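Local coordinates for protein transcriptional repressor, TetR family (Thermus thermophilus, PDB 3ANP) that represses transcription in the control of fatty acid degradation, as a TetR-family, probably DNA-binding regulator that binds lauroyl-CoA, at residues 12-17 with 39-44; 19-24 with 33-38; 56-61 with 105-110. One frame throughout, in Å; residues are numbered along the deposited sequence.

Overall arrangement
Interactions 1 and 2 share helix 3-25, whose C-terminal part packs on helix 32-39 in interaction 2 and whose middle meets the turn after it in interaction 1; their centres lie about 8 Å apart, and both are only partly buried, in the region of the predicted helix-turn-helix. Interaction 3 is a buried contact about 9 Å from the chain centre, joining helix 54-77 to helix 101-110 beside the bound acyl-CoA. The chemistry follows the position: an arginine holds a backbone carbonyl in interaction 1, a leucine methyl lies on the facing helix and an isoleucine methyl meets a phenylalanine ring in interaction 2, and leucines, a proline and a selenomethionine pack in interaction 3. Phe15, Met19 and Phe22 pack against helix 54-77, connecting the three.

Interaction 1: residues 12-17 with 39-44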
loop_
_atom_site.group_PDB
_atom_site.type_symbol
_atom_site.label_atom_id
_atom_site.label_comp_id
_atom_site.label_asym_id
_atom_site.label_seq_id
_atom_site.Cartn_x
_atom_site.Cartn_y
_atom_site.Cartn_z
ATOM N N GLU A 12 14.357 22.328 17.087
ATOM C CA GLU A 12 13.544 23.071 16.130
ATOM C C GLU A 12 14.398 23.809 15.096
ATOM O O GLU A 12 14.021 23.901 13.931
ATOM C CB GLU A 12 12.602 24.047 16.851
ATOM C CG GLU A 12 11.429 24.520 15.989
ATOM C CD GLU A 12 11.635 25.901 15.364
ATOM O OE1 GLU A 12 10.792 26.310 14.522
ATOM O OE2 GLU A 12 12.625 26.584 15.717
ATOM N N ARG A 13 15.558 24.315 15.506
ATOM C CA ARG A 13 16.414 25.028 14.565
ATOM C C ARG A 13 16.985 24.045 13.533
ATOM O O ARG A 13 17.056 24.349 12.343
ATOM C CB ARG A 13 17.548 25.746 15.306
ATOM C CG ARG A 13 18.299 26.727 14.421
ATOM C CD ARG A 13 19.349 27.517 15.186
ATOM N NE ARG A 13 20.498 26.706 15.585
ATOM C CZ ARG A 13 20.773 26.359 16.841
ATOM N NH1 ARG A 13 19.974 26.749 17.831
ATOM N NH2 ARG A 13 21.860 25.645 17.111
ATOM N N ILE A 14 17.401 22.868 13.990
ATOM C CA ILE A 14 17.922 21.859 13.077
ATOM C C ILE A 14 16.788 21.479 12.109
ATOM O O ILE A 14 16.989 21.405 10.899
ATOM C CB ILE A 14 18.395 20.603 13.857
ATOM C CG1 ILE A 14 19.665 20.948 14.659
ATOM C CG2 ILE A 14 18.641 19.434 12.882
ATOM C CD1 ILE A 14 20.043 19.914 15.710
ATOM N N PHE A 15 15.591 21.248 12.653
ATOM C CA PHE A 15 14.445 20.902 11.826
ATOM C C PHE A 15 14.199 21.966 10.749
ATOM O O PHE A 15 14.071 21.659 9.553
ATOM C CB PHE A 15 13.199 20.738 12.705
ATOM C CG PHE A 15 11.935 20.511 11.923
ATOM C CD1 PHE A 15 11.061 21.566 11.656
ATOM C CD2 PHE A 15 11.634 19.248 11.419
ATOM C CE1 PHE A 15 9.908 21.366 10.895
ATOM C CE2 PHE A 15 10.491 19.037 10.662
ATOM C CZ PHE A 15 9.623 20.105 10.396
ATOM N N ARG A 16 14.142 23.228 11.168
ATOM C CA ARG A 16 13.909 24.306 10.214
ATOM C C ARG A 16 14.982 24.366 9.154
ATOM O O ARG A 16 14.686 24.541 7.959
ATOM C CB ARG A 16 13.829 25.657 10.932
ATOM C CG ARG A 16 12.556 25.809 11.743
ATOM C CD ARG A 16 12.282 27.270 12.093
ATOM N NE ARG A 16 13.210 27.767 13.097
ATOM C CZ ARG A 16 14.230 28.581 12.846
ATOM N NH1 ARG A 16 14.460 29.006 11.607
ATOM N NH2 ARG A 16 15.031 28.953 13.837
ATOM N N ALA A 17 16.233 24.238 9.589
ATOM C CA ALA A 17 17.369 24.279 8.673
ATOM C C ALA A 17 17.264 23.172 7.620
ATOM O O ALA A 17 17.477 23.406 6.431
ATOM C CB ALA A 17 18.661 24.128 9.451
ATOM N N ALA A 39 22.431 24.813 10.483
ATOM C CA ALA A 39 21.863 24.951 11.827
ATOM C C ALA A 39 22.929 25.288 12.878
ATOM O O ALA A 39 22.633 25.392 14.077
ATOM C CB ALA A 39 21.139 23.648 12.231
ATOM N N HIS A 40 24.161 25.449 12.410
ATOM C CA HIS A 40 25.309 25.746 13.257
ATOM C C HIS A 40 25.535 24.728 14.382
ATOM O O HIS A 40 25.672 25.091 15.558
ATOM C CB HIS A 40 25.217 27.161 13.845
ATOM C CG HIS A 40 26.543 27.713 14.273
ATOM N ND1 HIS A 40 26.670 28.735 15.190
ATOM C CD2 HIS A 40 27.806 27.387 13.899
ATOM C CE1 HIS A 40 27.951 29.014 15.365
ATOM N NE2 HIS A 40 28.661 28.209 14.593
ATOM N N VAL A 41 25.561 23.448 14.016
ATOM C CA VAL A 41 25.829 22.376 14.975
ATOM C C VAL A 41 26.789 21.437 14.263
ATOM O O VAL A 41 27.022 21.592 13.073
ATOM C CB VAL A 41 24.545 21.601 15.380
ATOM C CG1 VAL A 41 23.575 22.551 16.102
ATOM C CG2 VAL A 41 23.881 20.980 14.144
ATOM N N SER A 42 27.367 20.476 14.976
ATOM C CA SER A 42 28.281 19.539 14.320
ATOM C C SER A 42 27.468 18.452 13.623
ATOM O O SER A 42 26.291 18.271 13.916
ATOM C CB SER A 42 29.198 18.869 15.348
ATOM O OG SER A 42 28.446 17.995 16.171
ATOM N N ARG A 43 28.107 17.727 12.708
ATOM C CA ARG A 43 27.446 16.643 12.000
ATOM C C ARG A 43 27.003 15.617 13.041
ATOM O O ARG A 43 25.916 15.035 12.948
ATOM C CB ARG A 43 28.419 16.007 10.996
ATOM C CG ARG A 43 27.851 14.799 10.245
ATOM C CD ARG A 43 28.920 14.103 9.422
ATOM N NE ARG A 43 28.431 12.838 8.864
ATOM C CZ ARG A 43 27.848 12.718 7.673
ATOM N NH1 ARG A 43 27.683 13.783 6.904
ATOM N NH2 ARG A 43 27.425 11.529 7.248
ATOM N N GLY A 44 27.847 15.412 14.051
ATOM C CA GLY A 44 27.516 14.474 15.107
ATOM C C GLY A 44 26.271 14.884 15.883
ATOM O O GLY A 44 25.466 14.042 16.278
#
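Arg13 reaches the carbonyl of Ala39 side-on, with two nitrogens on one oxygen: NE lies 2.9 Å from Ala39 O and NH2 lies 3.1 Å from it. The oxygen sits almost in the guanidinium plane. The NH2 bond runs along the C=O axis, whereas NE comes from a position tilted 30° out of the carbonyl plane. With CG anti to the backbone N (chi1 -168°) and the chain bent at chi3, the guanidinium turns its NE edge to this carbonyl, and NH2 also passes Val41 CG1 at 3.7 Å. Beside this polar grip, Ala39 CB points into helix 3-25, meeting Ala17 CB at 3.8 Å and lying 3.9 Å from Ile14 CG1. Val41 CG2 adds a looser contact with Ile14, whose side chain also touches Phe46 and Tyr49. Replacing Arg13 with an alanine would probably cost Ala39 O both of these donors and take away the neighbour of Val41 CG1 on this side. At His40 the chain takes a positive phi in a Schellman motif, and Ser42 then N-caps the next helix through Thr45 N. This is consistent with the turn of the predicted helix-turn-helix, docked on the first helix of the TetR-type DNA-binding domain.

Interaction 2: residues 19-24 with 33-38; sequences MELFRN and TEIAKA
Glu34 O accepts the helical bond of Ala38 N at 2.9 Å and is touched from the facing helix by Leu21 CD1 at 3.7 Å. The carboxylate of the same glutamate is gripped by two groups beyond the contact, a salt bridge from Arg25 at the end of helix 3-25 and a hydrogen bond from Thr31 N in the link before helix 32-39. Leu21 carries most of the packing through a single methyl. With CG anti to the carbonyl carbon (chi1 -77°), CD1 is set against the backbone of helix 32-39, 3.7 Å from Ile35 CA, 4.0 Å from Ile35 CG1 and 3.9 Å from Ala38 CB. Ile35 answers in the other direction: its CD1 meets Phe22 obliquely, 3.8 Å from CE1 and equally near CZ. Phe22 is held further by an edge-to-face contact with Phe27 and by Val56 of helix 54-77, while Thr30 touches Leu21, Phe22 and Ile35. The short axes come within 10.2 Å at 128°, a gap bridged mainly by Leu21, Phe22 and Ile35. This is the packing of the first helix of a TetR-type DNA-binding domain on the first helix of its predicted helix-turn-helix.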
loop_
_atom_site.group_PDB
_atom_site.type_symbol
_atom_site.label_atom_id
_atom_site.label_comp_id
_atom_site.label_asym_id
_atom_site.label_seq_id
_atom_site.Cartn_x
_atom_site.Cartn_y
_atom_site.Cartn_z
HETATM N N MSE A 19 14.499 21.454 6.631
HETATM C CA MSE A 19 13.333 21.622 5.769
HETATM C C MSE A 19 13.600 22.641 4.658
HETATM O O MSE A 19 13.234 22.410 3.501
HETATM C CB MSE A 19 12.111 22.052 6.597
HETATM C CG MSE A 19 11.583 20.980 7.556
HETATM SE SE MSE A 19 11.034 19.348 6.611
HETATM C CE MSE A 19 9.699 20.117 5.428
ATOM N N GLU A 20 14.228 23.764 5.009
ATOM C CA GLU A 20 14.549 24.789 4.019
ATOM C C GLU A 20 15.482 24.211 2.940
ATOM O O GLU A 20 15.247 24.396 1.737
ATOM C CB GLU A 20 15.192 26.013 4.700
ATOM C CG GLU A 20 15.552 27.146 3.742
ATOM C CD GLU A 20 14.335 27.902 3.190
ATOM O OE1 GLU A 20 13.184 27.434 3.345
ATOM O OE2 GLU A 20 14.534 28.978 2.584
ATOM N N LEU A 21 16.525 23.493 3.357
ATOM C CA LEU A 21 17.453 22.886 2.396
ATOM C C LEU A 21 16.722 21.854 1.543
ATOM O O LEU A 21 16.933 21.799 0.333
ATOM C CB LEU A 21 18.641 22.204 3.116
ATOM C CG LEU A 21 19.696 23.191 3.630
ATOM C CD1 LEU A 21 20.579 22.538 4.677
ATOM C CD2 LEU A 21 20.543 23.697 2.441
ATOM N N PHE A 22 15.887 21.025 2.170
ATOM C CA PHE A 22 15.150 20.002 1.419
ATOM C C PHE A 22 14.262 20.678 0.368
ATOM O O PHE A 22 14.181 20.242 -0.793
ATOM C CB PHE A 22 14.246 19.148 2.335
ATOM C CG PHE A 22 14.989 18.290 3.357
ATOM C CD1 PHE A 22 16.316 17.932 3.176
ATOM C CD2 PHE A 22 14.309 17.798 4.475
ATOM C CE1 PHE A 22 16.962 17.082 4.096
ATOM C CE2 PHE A 22 14.937 16.958 5.395
ATOM C CZ PHE A 22 16.271 16.600 5.199
ATOM N N ARG A 23 13.585 21.740 0.781
ATOM C CA ARG A 23 12.706 22.466 -0.129
ATOM C C ARG A 23 13.449 23.121 -1.272
ATOM O O ARG A 23 13.060 22.982 -2.431
ATOM C CB ARG A 23 11.921 23.543 0.629
ATOM C CG ARG A 23 10.732 23.006 1.403
ATOM C CD ARG A 23 9.991 24.111 2.171
ATOM N NE ARG A 23 8.751 23.597 2.740
ATOM C CZ ARG A 23 8.499 23.511 4.042
ATOM N NH1 ARG A 23 7.339 23.014 4.449
ATOM N NH2 ARG A 23 9.396 23.928 4.936
ATOM N N ASN A 24 14.520 23.837 -0.948
ATOM C CA ASN A 24 15.299 24.560 -1.955
ATOM C C ASN A 24 16.243 23.735 -2.821
ATOM O O ASN A 24 16.508 24.099 -3.968
ATOM C CB ASN A 24 16.124 25.670 -1.292
ATOM C CG ASN A 24 15.261 26.793 -0.743
ATOM O OD1 ASN A 24 14.183 27.052 -1.262
ATOM N ND2 ASN A 24 15.743 27.473 0.296
ATOM N N THR A 33 25.806 16.939 6.630
ATOM C CA THR A 33 26.817 17.968 6.858
ATOM C C THR A 33 26.296 19.369 6.482
ATOM O O THR A 33 26.597 20.344 7.173
ATOM C CB THR A 33 28.136 17.660 6.084
ATOM O OG1 THR A 33 28.713 16.446 6.587
ATOM C CG2 THR A 33 29.152 18.787 6.275
ATOM N N GLU A 34 25.518 19.469 5.402
ATOM C CA GLU A 34 24.952 20.759 4.990
ATOM C C GLU A 34 23.928 21.226 6.012
ATOM O O GLU A 34 23.881 22.411 6.357
ATOM C CB GLU A 34 24.271 20.659 3.616
ATOM C CG GLU A 34 25.224 20.406 2.465
ATOM C CD GLU A 34 24.501 20.265 1.130
ATOM O OE1 GLU A 34 23.436 19.609 1.094
ATOM O OE2 GLU A 34 25.005 20.788 0.112
ATOM N N ILE A 35 23.090 20.297 6.478
ATOM C CA ILE A 35 22.089 20.621 7.482
ATOM C C ILE A 35 22.769 21.129 8.755
ATOM O O ILE A 35 22.381 22.165 9.308
ATOM C CB ILE A 35 21.206 19.383 7.824
ATOM C CG1 ILE A 35 20.309 19.035 6.625
ATOM C CG2 ILE A 35 20.331 19.672 9.041
ATOM C CD1 ILE A 35 19.512 17.752 6.824
ATOM N N ALA A 36 23.783 20.401 9.215
ATOM C CA ALA A 36 24.523 20.771 10.418
ATOM C C ALA A 36 25.101 22.182 10.276
ATOM O O ALA A 36 24.944 23.030 11.172
ATOM C CB ALA A 36 25.650 19.776 10.661
ATOM N N LYS A 37 25.759 22.432 9.151
ATOM C CA LYS A 37 26.349 23.746 8.906
ATOM C C LYS A 37 25.277 24.830 8.939
ATOM O O LYS A 37 25.468 25.874 9.560
ATOM C CB LYS A 37 27.068 23.775 7.554
ATOM C CG LYS A 37 27.854 25.064 7.290
ATOM C CD LYS A 37 28.589 25.021 5.954
ATOM C CE LYS A 37 29.592 26.174 5.814
ATOM N NZ LYS A 37 28.951 27.522 5.814
ATOM N N ALA A 38 24.148 24.579 8.279
ATOM C CA ALA A 38 23.066 25.565 8.248
ATOM C C ALA A 38 22.455 25.831 9.621
ATOM O O ALA A 38 22.005 26.947 9.891
ATOM C CB ALA A 38 21.969 25.121 7.272
#

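Interaction 3: residues 56-61 with 105-110; sequences VLLDYG and LPMFYE
Helix 54-77, which in TetR-type repressors links the DNA-binding and ligand-binding domains, lies here across helix 101-110, with Met107, present as selenomethionine, set against Leu57, Leu58 and Gly61. The short axes cross at -100°, 9.4 Å apart at their closest. Met107 CG stands anti to the backbone N (chi1 -171°), which carries the chain over to helix 54-77 before it bends at chi3; there SE rests 3.4 Å from Leu57 O and 3.7 Å from Gly61 CA. The lack of a side chain at Gly61 makes this fit possible, because a CB there would clash with the selenium. Leu57 CB lies 3.9 Å from Met107 CB, and its CD1 meets the proline ring at Pro106 CG, 3.7 Å away, the two side chains crossing at about a right angle. Leu58 CD2 comes 3.9 Å from Met107 CG. The side chain of Met107 is also about 4 Å from the bound dodecyl-CoA, placing the contact beside the ligand pocket. Around it, Phe27 touches both Leu57 and Pro106, and Ala122 of helix 116-125 meets Leu58 and Glu110, whose carboxylate pairs with Arg118. Helix 151-172 packs on Phe108, and Tyr109 reaches Leu112 of the second subunit.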
loop_
_atom_site.group_PDB
_atom_site.type_symbol
_atom_site.label_atom_id
_atom_site.label_comp_id
_atom_site.label_asym_id
_atom_site.label_seq_id
_atom_site.Cartn_x
_atom_site.Cartn_y
_atom_site.Cartn_z
ATOM N N VAL A 56 13.563 13.545 9.881
ATOM C CA VAL A 56 13.135 14.947 9.788
ATOM C C VAL A 56 11.774 14.978 9.084
ATOM O O VAL A 56 10.833 15.633 9.548
ATOM C CB VAL A 56 14.138 15.825 8.973
ATOM C CG1 VAL A 56 13.560 17.223 8.778
ATOM C CG2 VAL A 56 15.490 15.927 9.711
ATOM N N LEU A 57 11.663 14.264 7.965
ATOM C CA LEU A 57 10.404 14.235 7.222
ATOM C C LEU A 57 9.267 13.652 8.067
ATOM O O LEU A 57 8.125 14.096 7.969
ATOM C CB LEU A 57 10.570 13.428 5.930
ATOM C CG LEU A 57 11.652 13.910 4.957
ATOM C CD1 LEU A 57 11.771 12.906 3.806
ATOM C CD2 LEU A 57 11.312 15.318 4.424
ATOM N N LEU A 58 9.567 12.661 8.904
ATOM C CA LEU A 58 8.521 12.088 9.742
ATOM C C LEU A 58 8.001 13.144 10.704
ATOM O O LEU A 58 6.810 13.204 10.972
ATOM C CB LEU A 58 9.037 10.894 10.529
ATOM C CG LEU A 58 9.381 9.682 9.655
ATOM C CD1 LEU A 58 9.900 8.579 10.566
ATOM C CD2 LEU A 58 8.153 9.210 8.870
ATOM N N ASP A 59 8.897 13.971 11.232
ATOM C CA ASP A 59 8.472 15.039 12.137
ATOM C C ASP A 59 7.489 15.961 11.412
ATOM O O ASP A 59 6.475 16.377 11.984
ATOM C CB ASP A 59 9.683 15.845 12.621
ATOM C CG ASP A 59 10.143 15.435 14.020
ATOM O OD1 ASP A 59 9.724 14.354 14.500
ATOM O OD2 ASP A 59 10.930 16.190 14.638
ATOM N N TYR A 60 7.793 16.283 10.154
ATOM C CA TYR A 60 6.911 17.148 9.353
ATOM C C TYR A 60 5.576 16.455 9.137
ATOM O O TYR A 60 4.514 17.050 9.325
ATOM C CB TYR A 60 7.533 17.451 7.990
ATOM C CG TYR A 60 6.716 18.397 7.124
ATOM C CD1 TYR A 60 6.718 18.276 5.733
ATOM C CD2 TYR A 60 5.970 19.433 7.691
ATOM C CE1 TYR A 60 5.996 19.166 4.924
ATOM C CE2 TYR A 60 5.242 20.323 6.891
ATOM C CZ TYR A 60 5.265 20.180 5.511
ATOM O OH TYR A 60 4.558 21.061 4.725
ATOM N N GLY A 61 5.630 15.190 8.729
ATOM C CA GLY A 61 4.401 14.441 8.518
ATOM C C GLY A 61 3.529 14.409 9.762
ATOM O O GLY A 61 2.301 14.537 9.673
ATOM N N LEU A 105 7.198 12.167 -0.776
ATOM C CA LEU A 105 7.560 10.897 -1.428
ATOM C C LEU A 105 8.650 10.125 -0.652
ATOM O O LEU A 105 8.444 8.968 -0.293
ATOM C CB LEU A 105 7.978 11.129 -2.881
ATOM C CG LEU A 105 8.282 9.883 -3.726
ATOM C CD1 LEU A 105 7.103 8.933 -3.677
ATOM C CD2 LEU A 105 8.572 10.296 -5.164
ATOM N N PRO A 106 9.809 10.754 -0.368
ATOM C CA PRO A 106 10.811 9.978 0.377
ATOM C C PRO A 106 10.305 9.576 1.754
ATOM O O PRO A 106 10.750 8.586 2.338
ATOM C CB PRO A 106 12.022 10.917 0.430
ATOM C CG PRO A 106 11.425 12.293 0.221
ATOM C CD PRO A 106 10.371 12.039 -0.819
HETATM N N MSE A 107 9.361 10.348 2.276
HETATM C CA MSE A 107 8.785 10.030 3.563
HETATM C C MSE A 107 7.953 8.744 3.441
HETATM O O MSE A 107 8.035 7.863 4.299
HETATM C CB MSE A 107 7.915 11.193 4.059
HETATM C CG MSE A 107 7.456 11.002 5.488
HETATM SE SE MSE A 107 6.044 12.198 6.025
HETATM C CE MSE A 107 4.608 11.396 5.025
ATOM N N PHE A 108 7.160 8.631 2.373
ATOM C CA PHE A 108 6.326 7.443 2.160
ATOM C C PHE A 108 7.171 6.163 2.056
ATOM O O PHE A 108 6.762 5.109 2.535
ATOM C CB PHE A 108 5.478 7.563 0.878
ATOM C CG PHE A 108 4.387 8.614 0.937
ATOM C CD1 PHE A 108 3.734 8.925 2.137
ATOM C CD2 PHE A 108 3.974 9.257 -0.236
ATOM C CE1 PHE A 108 2.682 9.857 2.174
ATOM C CE2 PHE A 108 2.924 10.189 -0.212
ATOM C CZ PHE A 108 2.279 10.488 0.993
ATOM N N TYR A 109 8.336 6.241 1.423
ATOM C CA TYR A 109 9.177 5.045 1.302
ATOM C C TYR A 109 9.648 4.542 2.662
ATOM O O TYR A 109 9.906 3.354 2.833
ATOM C CB TYR A 109 10.392 5.315 0.403
ATOM C CG TYR A 109 10.047 5.289 -1.058
ATOM C CD1 TYR A 109 9.564 4.121 -1.661
ATOM C CD2 TYR A 109 10.172 6.433 -1.839
ATOM C CE1 TYR A 109 9.212 4.106 -3.012
ATOM C CE2 TYR A 109 9.824 6.426 -3.179
ATOM C CZ TYR A 109 9.347 5.263 -3.763
ATOM O OH TYR A 109 9.026 5.271 -5.105
ATOM N N GLU A 110 9.750 5.445 3.629
ATOM C CA GLU A 110 10.194 5.071 4.969
ATOM C C GLU A 110 9.210 4.090 5.619
ATOM O O GLU A 110 9.598 3.280 6.445
ATOM C CB GLU A 110 10.378 6.334 5.816
ATOM C CG GLU A 110 11.039 6.144 7.157
ATOM C CD GLU A 110 12.467 5.588 7.100
ATOM O OE1 GLU A 110 13.110 5.595 6.032
ATOM O OE2 GLU A 110 12.946 5.161 8.162
#